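Local atomic coordinates of foldase protein PrsA (Bacillus subtilis, PDB entry 4WO7), a protein that helps secreted proteins fold outside the cell after translocation and catalyses cis-trans isomerisation of peptidyl-proline bonds, an activity not essential to its role in vivo. Residues T94-I102 with L228-V238; L126-E137 with S191-I202. All blocks are in the same frame, centred on the assembly; numbering follows the deposited sequence.

Interaction 1: T94-I102 with L228-V238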
loop_
_atom_site.group_PDB
_atom_site.type_symbol
_atom_site.label_atom_id
_atom_site.label_comp_id
_atom_site.label_asym_id
_atom_site.label_seq_id
_atom_site.Cartn_x
_atom_site.Cartn_y
_atom_site.Cartn_z
ATOM N N THR A 94 5.014 19.113 -11.453
ATOM C CA THR A 94 5.608 17.848 -11.882
ATOM C C THR A 94 4.958 17.391 -13.189
ATOM O O THR A 94 5.567 16.677 -13.991
ATOM C CB THR A 94 5.456 16.748 -10.807
ATOM O OG1 THR A 94 4.074 16.615 -10.452
ATOM C CG2 THR A 94 6.262 17.098 -9.557
ATOM N N GLN A 95 3.716 17.814 -13.396
ATOM C CA GLN A 95 2.997 17.499 -14.623
ATOM C C GLN A 95 3.588 18.280 -15.792
ATOM O O GLN A 95 3.796 17.743 -16.883
ATOM C CB GLN A 95 1.512 17.824 -14.465
ATOM C CG GLN A 95 0.739 16.764 -13.718
ATOM C CD GLN A 95 0.516 15.523 -14.551
ATOM O OE1 GLN A 95 -0.081 15.578 -15.628
ATOM N NE2 GLN A 95 1.035 14.400 -14.077
ATOM N N LYS A 96 3.857 19.557 -15.553
ATOM C CA LYS A 96 4.398 20.430 -16.582
ATOM C C LYS A 96 5.810 19.983 -16.935
ATOM O O LYS A 96 6.204 20.006 -18.102
ATOM C CB LYS A 96 4.372 21.894 -16.135
ATOM C CG LYS A 96 2.999 22.541 -16.272
ATOM C CD LYS A 96 3.056 24.045 -16.064
ATOM C CE LYS A 96 1.818 24.722 -16.622
ATOM N NZ LYS A 96 1.887 26.197 -16.456
ATOM N N ALA A 97 6.566 19.580 -15.917
ATOM C CA ALA A 97 7.912 19.064 -16.116
ATOM C C ALA A 97 7.873 17.812 -16.979
ATOM O O ALA A 97 8.693 17.655 -17.881
ATOM C CB ALA A 97 8.574 18.754 -14.778
ATOM N N ALA A 98 6.920 16.926 -16.702
ATOM C CA ALA A 98 6.780 15.683 -17.454
ATOM C C ALA A 98 6.383 15.901 -18.917
ATOM O O ALA A 98 6.873 15.217 -19.813
ATOM C CB ALA A 98 5.755 14.793 -16.781
ATOM N N LYS A 99 5.487 16.849 -19.153
ATOM C CA LYS A 99 5.058 17.150 -20.513
ATOM C C LYS A 99 6.229 17.639 -21.363
ATOM O O LYS A 99 6.355 17.263 -22.527
ATOM C CB LYS A 99 3.920 18.168 -20.505
ATOM C CG LYS A 99 2.556 17.541 -20.251
ATOM C CD LYS A 99 1.503 18.581 -19.909
ATOM C CE LYS A 99 0.171 17.920 -19.586
ATOM N NZ LYS A 99 -0.866 18.917 -19.220
ATOM N N ASP A 100 7.084 18.482 -20.791
ATOM C CA ASP A 100 8.223 19.009 -21.542
ATOM C C ASP A 100 9.319 17.961 -21.758
ATOM O O ASP A 100 10.074 18.045 -22.729
ATOM C CB ASP A 100 8.814 20.240 -20.848
ATOM C CG ASP A 100 7.998 21.494 -21.103
ATOM O OD1 ASP A 100 6.767 21.461 -20.887
ATOM O OD2 ASP A 100 8.591 22.512 -21.530
ATOM N N ASN A 101 9.404 16.982 -20.861
ATOM C CA ASN A 101 10.524 16.040 -20.859
ATOM C C ASN A 101 10.153 14.640 -21.353
ATOM O O ASN A 101 11.021 13.887 -21.793
ATOM C CB ASN A 101 11.108 15.948 -19.449
ATOM C CG ASN A 101 11.889 17.185 -19.062
ATOM O OD1 ASN A 101 13.114 17.223 -19.172
ATOM N ND2 ASN A 101 11.176 18.222 -18.644
ATOM N N ILE A 102 8.874 14.277 -21.263
ATOM C CA ILE A 102 8.410 12.999 -21.815
ATOM C C ILE A 102 8.205 13.103 -23.316
ATOM O O ILE A 102 7.597 14.059 -23.800
ATOM C CB ILE A 102 7.087 12.517 -21.185
ATOM C CG1 ILE A 102 7.294 12.171 -19.714
ATOM C CG2 ILE A 102 6.525 11.294 -21.955
ATOM C CD1 ILE A 102 6.009 11.876 -18.973
ATOM N N LEU A 228 1.392 10.095 -18.174
ATOM C CA LEU A 228 1.266 11.154 -17.176
ATOM C C LEU A 228 0.608 10.674 -15.881
ATOM O O LEU A 228 0.709 11.344 -14.850
ATOM C CB LEU A 228 0.491 12.337 -17.766
ATOM C CG LEU A 228 1.329 13.174 -18.739
ATOM C CD1 LEU A 228 0.462 14.131 -19.547
ATOM C CD2 LEU A 228 2.407 13.950 -17.987
ATOM N N ASN A 229 -0.069 9.528 -15.934
ATOM C CA ASN A 229 -0.705 8.960 -14.747
ATOM C C ASN A 229 0.114 7.814 -14.149
ATOM O O ASN A 229 -0.349 7.118 -13.245
ATOM C CB ASN A 229 -2.120 8.493 -15.081
ATOM C CG ASN A 229 -3.040 9.651 -15.428
ATOM O OD1 ASN A 229 -3.713 10.210 -14.563
ATOM N ND2 ASN A 229 -3.067 10.020 -16.704
ATOM N N ASP A 230 1.324 7.627 -14.667
ATOM C CA ASP A 230 2.289 6.705 -14.081
ATOM C C ASP A 230 3.331 7.561 -13.373
ATOM O O ASP A 230 4.131 8.237 -14.017
ATOM C CB ASP A 230 2.937 5.816 -15.145
ATOM C CG ASP A 230 4.074 4.979 -14.588
ATOM O OD1 ASP A 230 3.995 4.581 -13.408
ATOM O OD2 ASP A 230 5.054 4.736 -15.325
ATOM N N ASN A 231 3.318 7.531 -12.044
ATOM C CA ASN A 231 4.153 8.439 -11.263
ATOM C C ASN A 231 5.644 8.158 -11.432
ATOM O O ASN A 231 6.472 9.051 -11.260
ATOM C CB ASN A 231 3.748 8.387 -9.786
ATOM C CG ASN A 231 4.336 9.534 -8.981
ATOM O OD1 ASN A 231 4.706 10.567 -9.539
ATOM N ND2 ASN A 231 4.300 9.411 -7.658
ATOM N N ALA A 232 5.983 6.920 -11.776
ATOM C CA ALA A 232 7.372 6.568 -12.042
ATOM C C ALA A 232 7.858 7.321 -13.277
ATOM O O ALA A 232 8.997 7.788 -13.335
ATOM C CB ALA A 232 7.520 5.077 -12.248
ATOM N N ALA A 233 6.974 7.433 -14.263
ATOM C CA ALA A 233 7.300 8.090 -15.523
ATOM C C ALA A 233 7.455 9.599 -15.310
ATOM O O ALA A 233 8.293 10.255 -15.933
ATOM C CB ALA A 233 6.217 7.805 -16.570
ATOM N N VAL A 234 6.630 10.142 -14.423
ATOM C CA VAL A 234 6.704 11.556 -14.074
ATOM C C VAL A 234 8.031 11.865 -13.375
ATOM O O VAL A 234 8.761 12.765 -13.787
ATOM C CB VAL A 234 5.525 11.975 -13.163
ATOM C CG1 VAL A 234 5.679 13.430 -12.709
ATOM C CG2 VAL A 234 4.199 11.811 -13.895
ATOM N N GLN A 235 8.343 11.109 -12.324
ATOM C CA GLN A 235 9.570 11.327 -11.559
ATOM C C GLN A 235 10.811 11.086 -12.396
ATOM O O GLN A 235 11.834 11.748 -12.212
ATOM C CB GLN A 235 9.609 10.421 -10.326
ATOM C CG GLN A 235 8.780 10.922 -9.164
ATOM C CD GLN A 235 9.231 12.293 -8.701
ATOM O OE1 GLN A 235 10.427 12.537 -8.547
ATOM N NE2 GLN A 235 8.281 13.205 -8.510
ATOM N N GLU A 236 10.715 10.141 -13.320
ATOM C CA GLU A 236 11.791 9.899 -14.266
ATOM C C GLU A 236 12.026 11.181 -15.061
ATOM O O GLU A 236 13.167 11.566 -15.317
ATOM C CB GLU A 236 11.452 8.716 -15.180
ATOM C CG GLU A 236 12.572 8.308 -16.132
ATOM C CD GLU A 236 12.178 7.168 -17.055
ATOM O OE1 GLU A 236 11.169 6.486 -16.770
ATOM O OE2 GLU A 236 12.889 6.940 -18.058
ATOM N N ALA A 237 10.940 11.845 -15.445
ATOM C CA ALA A 237 11.042 13.106 -16.170
ATOM C C ALA A 237 11.554 14.246 -15.294
ATOM O O ALA A 237 12.423 15.014 -15.711
ATOM C CB ALA A 237 9.694 13.485 -16.758
ATOM N N VAL A 238 11.013 14.351 -14.084
ATOM C CA VAL A 238 11.378 15.423 -13.162
ATOM C C VAL A 238 12.857 15.331 -12.798
ATOM O O VAL A 238 13.533 16.348 -12.658
ATOM C CB VAL A 238 10.513 15.378 -11.882
ATOM C CG1 VAL A 238 11.022 16.373 -10.833
ATOM C CG2 VAL A 238 9.070 15.703 -12.221
#

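Interaction 2: L126-E137 with S191-I202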
loop_
_atom_site.group_PDB
_atom_site.type_symbol
_atom_site.label_atom_id
_atom_site.label_comp_id
_atom_site.label_asym_id
_atom_site.label_seq_id
_atom_site.Cartn_x
_atom_site.Cartn_y
_atom_site.Cartn_z
ATOM N N LEU A 126 -25.021 4.638 -14.773
ATOM C CA LEU A 126 -25.450 3.604 -13.840
ATOM C C LEU A 126 -26.482 4.118 -12.834
ATOM O O LEU A 126 -26.246 5.106 -12.141
ATOM C CB LEU A 126 -24.229 3.052 -13.102
ATOM C CG LEU A 126 -24.512 1.985 -12.050
ATOM C CD1 LEU A 126 -25.162 0.769 -12.696
ATOM C CD2 LEU A 126 -23.228 1.609 -11.334
ATOM N N VAL A 127 -27.622 3.434 -12.755
ATOM C CA VAL A 127 -28.689 3.812 -11.825
ATOM C C VAL A 127 -29.323 2.583 -11.166
ATOM O O VAL A 127 -29.028 1.449 -11.547
ATOM C CB VAL A 127 -29.792 4.617 -12.529
ATOM C CG1 VAL A 127 -29.224 5.931 -13.066
ATOM C CG2 VAL A 127 -30.390 3.811 -13.665
ATOM N N ALA A 128 -30.183 2.815 -10.173
ATOM C CA ALA A 128 -30.792 1.731 -9.395
ATOM C C ALA A 128 -32.045 1.113 -10.027
ATOM O O ALA A 128 -32.118 -0.104 -10.201
ATOM C CB ALA A 128 -31.136 2.239 -8.001
ATOM N N ASP A 129 -33.015 1.950 -10.387
ATOM C CA ASP A 129 -34.316 1.470 -10.868
ATOM C C ASP A 129 -34.455 1.556 -12.376
ATOM O O ASP A 129 -33.776 2.349 -13.025
ATOM C CB ASP A 129 -35.455 2.259 -10.204
ATOM C CG ASP A 129 -36.811 1.584 -10.365
ATOM O OD1 ASP A 129 -36.865 0.339 -10.456
ATOM O OD2 ASP A 129 -37.830 2.308 -10.420
ATOM N N LYS A 130 -35.348 0.738 -12.930
ATOM C CA LYS A 130 -35.548 0.727 -14.370
ATOM C C LYS A 130 -36.329 1.974 -14.762
ATOM O O LYS A 130 -36.258 2.435 -15.899
ATOM C CB LYS A 130 -36.321 -0.527 -14.820
ATOM C CG LYS A 130 -37.794 -0.563 -14.373
ATOM C CD LYS A 130 -38.603 -1.680 -15.044
ATOM C CE LYS A 130 -38.179 -3.071 -14.598
ATOM N NZ LYS A 130 -39.053 -4.138 -15.181
ATOM N N LYS A 131 -37.064 2.524 -13.799
ATOM C CA LYS A 131 -37.869 3.714 -14.033
ATOM C C LYS A 131 -36.961 4.944 -13.985
ATOM O O LYS A 131 -37.202 5.937 -14.674
ATOM C CB LYS A 131 -39.004 3.805 -13.015
ATOM C CG LYS A 131 -39.790 2.499 -12.899
ATOM C CD LYS A 131 -40.370 1.999 -14.225
ATOM C CE LYS A 131 -41.463 2.873 -14.808
ATOM N NZ LYS A 131 -41.977 2.264 -16.075
ATOM N N THR A 132 -35.917 4.864 -13.160
ATOM C CA THR A 132 -34.897 5.910 -13.105
ATOM C C THR A 132 -34.163 5.968 -14.431
ATOM O O THR A 132 -33.805 7.040 -14.909
ATOM C CB THR A 132 -33.856 5.666 -11.981
ATOM O OG1 THR A 132 -34.527 5.463 -10.732
ATOM C CG2 THR A 132 -32.891 6.854 -11.848
ATOM N N ALA A 133 -33.951 4.804 -15.028
ATOM C CA ALA A 133 -33.270 4.726 -16.309
ATOM C C ALA A 133 -34.150 5.302 -17.418
ATOM O O ALA A 133 -33.659 5.984 -18.317
ATOM C CB ALA A 133 -32.886 3.289 -16.610
ATOM N N GLU A 134 -35.452 5.036 -17.343
ATOM C CA GLU A 134 -36.386 5.520 -18.355
ATOM C C GLU A 134 -36.600 7.022 -18.196
ATOM O O GLU A 134 -36.932 7.715 -19.157
ATOM C CB GLU A 134 -37.720 4.777 -18.267
ATOM C CG GLU A 134 -37.623 3.319 -18.691
ATOM C CD GLU A 134 -38.914 2.547 -18.493
ATOM O OE1 GLU A 134 -39.399 1.957 -19.487
ATOM O OE2 GLU A 134 -39.416 2.494 -17.349
ATOM N N GLU A 135 -36.403 7.518 -16.978
ATOM C CA GLU A 135 -36.415 8.954 -16.721
ATOM C C GLU A 135 -35.266 9.610 -17.468
ATOM O O GLU A 135 -35.430 10.644 -18.117
ATOM C CB GLU A 135 -36.282 9.230 -15.221
ATOM C CG GLU A 135 -36.225 10.709 -14.854
ATOM C CD GLU A 135 -36.114 10.934 -13.354
ATOM O OE1 GLU A 135 -35.792 9.967 -12.630
ATOM O OE2 GLU A 135 -36.345 12.076 -12.900
ATOM N N VAL A 136 -34.102 8.976 -17.378
ATOM C CA VAL A 136 -32.898 9.451 -18.040
ATOM C C VAL A 136 -32.986 9.228 -19.543
ATOM O O VAL A 136 -32.505 10.048 -20.326
ATOM C CB VAL A 136 -31.645 8.749 -17.478
ATOM C CG1 VAL A 136 -30.392 9.123 -18.263
ATOM C CG2 VAL A 136 -31.482 9.069 -16.004
ATOM N N GLU A 137 -33.601 8.120 -19.940
ATOM C CA GLU A 137 -33.782 7.826 -21.355
ATOM C C GLU A 137 -34.625 8.931 -21.988
ATOM O O GLU A 137 -34.373 9.347 -23.121
ATOM C CB GLU A 137 -34.435 6.457 -21.551
ATOM C CG GLU A 137 -34.326 5.930 -22.973
ATOM C CD GLU A 137 -32.899 5.578 -23.351
ATOM O OE1 GLU A 137 -32.225 4.884 -22.558
ATOM O OE2 GLU A 137 -32.448 5.998 -24.437
ATOM N N SER A 191 -27.982 2.851 -26.006
ATOM C CA SER A 191 -28.754 1.644 -25.758
ATOM C C SER A 191 -30.022 1.933 -24.981
ATOM O O SER A 191 -30.270 3.066 -24.573
ATOM C CB SER A 191 -27.921 0.636 -24.968
ATOM O OG SER A 191 -27.679 1.122 -23.657
ATOM N N ASP A 192 -30.821 0.889 -24.789
ATOM C CA ASP A 192 -31.963 0.941 -23.892
ATOM C C ASP A 192 -31.459 0.412 -22.556
ATOM O O ASP A 192 -30.372 -0.164 -22.504
ATOM C CB ASP A 192 -33.130 0.111 -24.429
ATOM C CG ASP A 192 -33.743 0.709 -25.684
ATOM O OD1 ASP A 192 -33.815 1.953 -25.781
ATOM O OD2 ASP A 192 -34.155 -0.066 -26.574
ATOM N N PRO A 193 -32.224 0.614 -21.471
ATOM C CA PRO A 193 -31.739 0.198 -20.146
ATOM C C PRO A 193 -31.240 -1.252 -20.115
ATOM O O PRO A 193 -31.953 -2.166 -20.532
ATOM C CB PRO A 193 -32.972 0.382 -19.256
ATOM C CG PRO A 193 -33.729 1.487 -19.911
ATOM C CD PRO A 193 -33.521 1.311 -21.390
ATOM N N VAL A 194 -30.018 -1.440 -19.621
ATOM C CA VAL A 194 -29.389 -2.759 -19.550
ATOM C C VAL A 194 -29.228 -3.197 -18.101
ATOM O O VAL A 194 -28.411 -2.646 -17.365
ATOM C CB VAL A 194 -27.999 -2.765 -20.245
ATOM C CG1 VAL A 194 -27.274 -4.093 -20.039
ATOM C CG2 VAL A 194 -28.127 -2.444 -21.727
ATOM N N LYS A 195 -30.007 -4.200 -17.708
ATOM C CA LYS A 195 -29.982 -4.729 -16.349
ATOM C C LYS A 195 -28.714 -5.538 -16.087
ATOM O O LYS A 195 -28.372 -6.430 -16.865
ATOM C CB LYS A 195 -31.223 -5.598 -16.102
ATOM C CG LYS A 195 -31.226 -6.364 -14.783
ATOM C CD LYS A 195 -31.144 -5.424 -13.591
ATOM C CE LYS A 195 -31.166 -6.176 -12.271
ATOM N NZ LYS A 195 -30.913 -5.263 -11.123
ATOM N N THR A 196 -28.021 -5.223 -14.995
ATOM C CA THR A 196 -26.861 -6.005 -14.565
ATOM C C THR A 196 -26.784 -6.091 -13.046
ATOM O O THR A 196 -27.719 -5.703 -12.341
ATOM C CB THR A 196 -25.526 -5.422 -15.071
ATOM O OG1 THR A 196 -25.258 -4.179 -14.407
ATOM C CG2 THR A 196 -25.547 -5.215 -16.573
ATOM N N GLN A 197 -25.662 -6.608 -12.551
ATOM C CA GLN A 197 -25.472 -6.776 -11.118
ATOM C C GLN A 197 -25.494 -5.419 -10.425
ATOM O O GLN A 197 -26.052 -5.268 -9.337
ATOM C CB GLN A 197 -24.136 -7.445 -10.793
ATOM C CG GLN A 197 -23.908 -8.821 -11.406
ATOM C CD GLN A 197 -22.903 -8.800 -12.559
ATOM O OE1 GLN A 197 -22.305 -7.767 -12.870
ATOM N NE2 GLN A 197 -22.701 -9.952 -13.184
ATOM N N TYR A 198 -24.877 -4.434 -11.072
ATOM C CA TYR A 198 -24.684 -3.121 -10.471
ATOM C C TYR A 198 -25.956 -2.285 -10.564
ATOM O O TYR A 198 -26.152 -1.357 -9.780
ATOM C CB TYR A 198 -23.534 -2.372 -11.159
ATOM C CG TYR A 198 -22.317 -3.216 -11.488
ATOM C CD1 TYR A 198 -21.350 -3.499 -10.530
ATOM C CD2 TYR A 198 -22.125 -3.708 -12.773
ATOM C CE1 TYR A 198 -20.236 -4.264 -10.843
ATOM C CE2 TYR A 198 -21.016 -4.471 -13.094
ATOM C CZ TYR A 198 -20.076 -4.744 -12.126
ATOM O OH TYR A 198 -18.972 -5.503 -12.445
ATOM N N GLY A 199 -26.818 -2.619 -11.524
ATOM C CA GLY A 199 -28.075 -1.912 -11.704
ATOM C C GLY A 199 -28.485 -1.855 -13.165
ATOM O O GLY A 199 -28.326 -2.829 -13.901
ATOM N N TYR A 200 -29.017 -0.704 -13.574
ATOM C CA TYR A 200 -29.372 -0.451 -14.971
ATOM C C TYR A 200 -28.453 0.544 -15.660
ATOM O O TYR A 200 -28.086 1.579 -15.104
ATOM C CB TYR A 200 -30.814 0.044 -15.092
ATOM C CG TYR A 200 -31.836 -1.057 -14.959
ATOM C CD1 TYR A 200 -32.257 -1.509 -13.719
ATOM C CD2 TYR A 200 -32.371 -1.651 -16.091
ATOM C CE1 TYR A 200 -33.193 -2.518 -13.614
ATOM C CE2 TYR A 200 -33.301 -2.656 -15.998
ATOM C CZ TYR A 200 -33.709 -3.092 -14.759
ATOM O OH TYR A 200 -34.638 -4.104 -14.677
ATOM N N HIS A 201 -28.092 0.194 -16.889
ATOM C CA HIS A 201 -27.122 0.943 -17.671
ATOM C C HIS A 201 -27.741 1.563 -18.907
ATOM O O HIS A 201 -28.576 0.949 -19.572
ATOM C CB HIS A 201 -25.972 0.043 -18.119
ATOM C CG HIS A 201 -25.185 -0.551 -16.995
ATOM N ND1 HIS A 201 -23.836 -0.334 -16.848
ATOM C CD2 HIS A 201 -25.556 -1.352 -15.969
ATOM C CE1 HIS A 201 -23.402 -0.979 -15.777
ATOM N NE2 HIS A 201 -24.427 -1.602 -15.227
ATOM N N ILE A 202 -27.329 2.789 -19.199
ATOM C CA ILE A 202 -27.522 3.364 -20.519
ATOM C C ILE A 202 -26.142 3.498 -21.135
ATOM O O ILE A 202 -25.321 4.278 -20.664
ATOM C CB ILE A 202 -28.232 4.726 -20.481
ATOM C CG1 ILE A 202 -29.693 4.545 -20.069
ATOM C CG2 ILE A 202 -28.203 5.381 -21.861
ATOM C CD1 ILE A 202 -30.366 5.821 -19.625
#

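Interaction 1: T94-I102 with L228-V238
Gln95 NE2 donates to Leu228 O (3.2 Å, N-H...O 155°), making the one hydrogen bond between 94-102 and 228-238. Leu228 O lies close to the Gln95 amide plane, whereas NE2 is tilted from the Leu228 carbonyl plane. A bend at chi2 (-74°) folds the glutamine back across Leu228, so that OE1 rests against CB and CD2 of the leucine while NE2 takes the carbonyl. Leu228 reaches helix 81-101 with both methyls: CD2 meets Ala98 CB at 3.7 Å, and CD1 crosses the extended Lys99 chain, with CE at 3.8 Å.

Further along, the helices cross at 77° with their axes 8.2 Å apart. Ala98 and Ala237, whose CA atoms come closest, probably allow this. Ala237 CB sits 3.7 Å from Ala98 CA and is flanked by Asn101 CB and Ile102 CG1. Val234 CG1 lies against Thr94 CB (3.8 Å), and Val238 CG2 touches both Thr94 CB and Ala97 CB. Leu46 of helix 21-49 also touches Thr94, Ala97 and Val238. The Asn101 amide turns back to its own helix, where ND2 donates to Ala97 O (2.7 Å). Apolar packing therefore dominates, the glutamine amide adding one polar tie just ahead of helix 231-244.

Interaction 2: L126-E137 with S191-I202
Ser191 O faces the carboxylate of Glu137, two acceptors that share no proton, while Ser191 OG bonds to Ile203 N. Asp192 brings a second carboxylate near, its OD1 4.5 Å from Glu137 OE2, and this pairing of like charges may favour protonation of one of them. Pro193 then lays the CB-CG side of its ring on Ala133 CB (CG at 3.9 Å). In the hairpin bend, Tyr198 CB touches both methyls of Leu126. Gly199 has backbone angles (147°/-140°) that would press a CB against Tyr198 O; a CB would also meet Val127 O on the facing strand.

Tyr200 and Val127 form an antiparallel hydrogen-bonded pair: each N donates to the other's O, both bonds 3.0 Å long. The Tyr200 ring lies between Lys130 CB, 3.7 Å above one face, and Lys195 CA over the opposite face, with Ala128 O at its edge. Replacing this tyrosine with an alanine would probably leave Lys130 without the ring beneath its CB and open a gap beside the start of helix 130-142.

His201 lies on the other side of the sheet, where Leu126 CD1 covers one ring face, 3.9 Å from the centroid. Leu126 CG stands anti to the backbone N (chi1 178°), which brings CD1 over the imidazole. His124 and Phe178 also meet this ring, a grouping consistent with the paired histidines of parvulin active sites. Ile202 CD1 packs on Val136 CG1 (3.6 Å). Backbone bonds thus fix the strand pairing, while apolar and CH-pi contacts seat the helix against it.

Overall arrangement
Interactions 1 and 2 lie on opposite sides of the chain's centre, their centres 39 Å apart and their nearest atoms about 22 Å apart. Along the chain the order is 94-102, 126-137, 191-202, 228-238, so interaction 2 falls wholly between the two halves of interaction 1. Interaction 2 joins strands 119-127 and 200-207, the middle pair of the four-stranded antiparallel sheet of the parvulin-type PPIase domain, to helix 130-142. Interaction 1 instead crosses helix 81-101 with helix 231-244, bringing together chain from before and after that sheet. The isomerase domain thus appears as an insertion in a helical body formed by the flanking parts of the chain; all three domains are needed for activity.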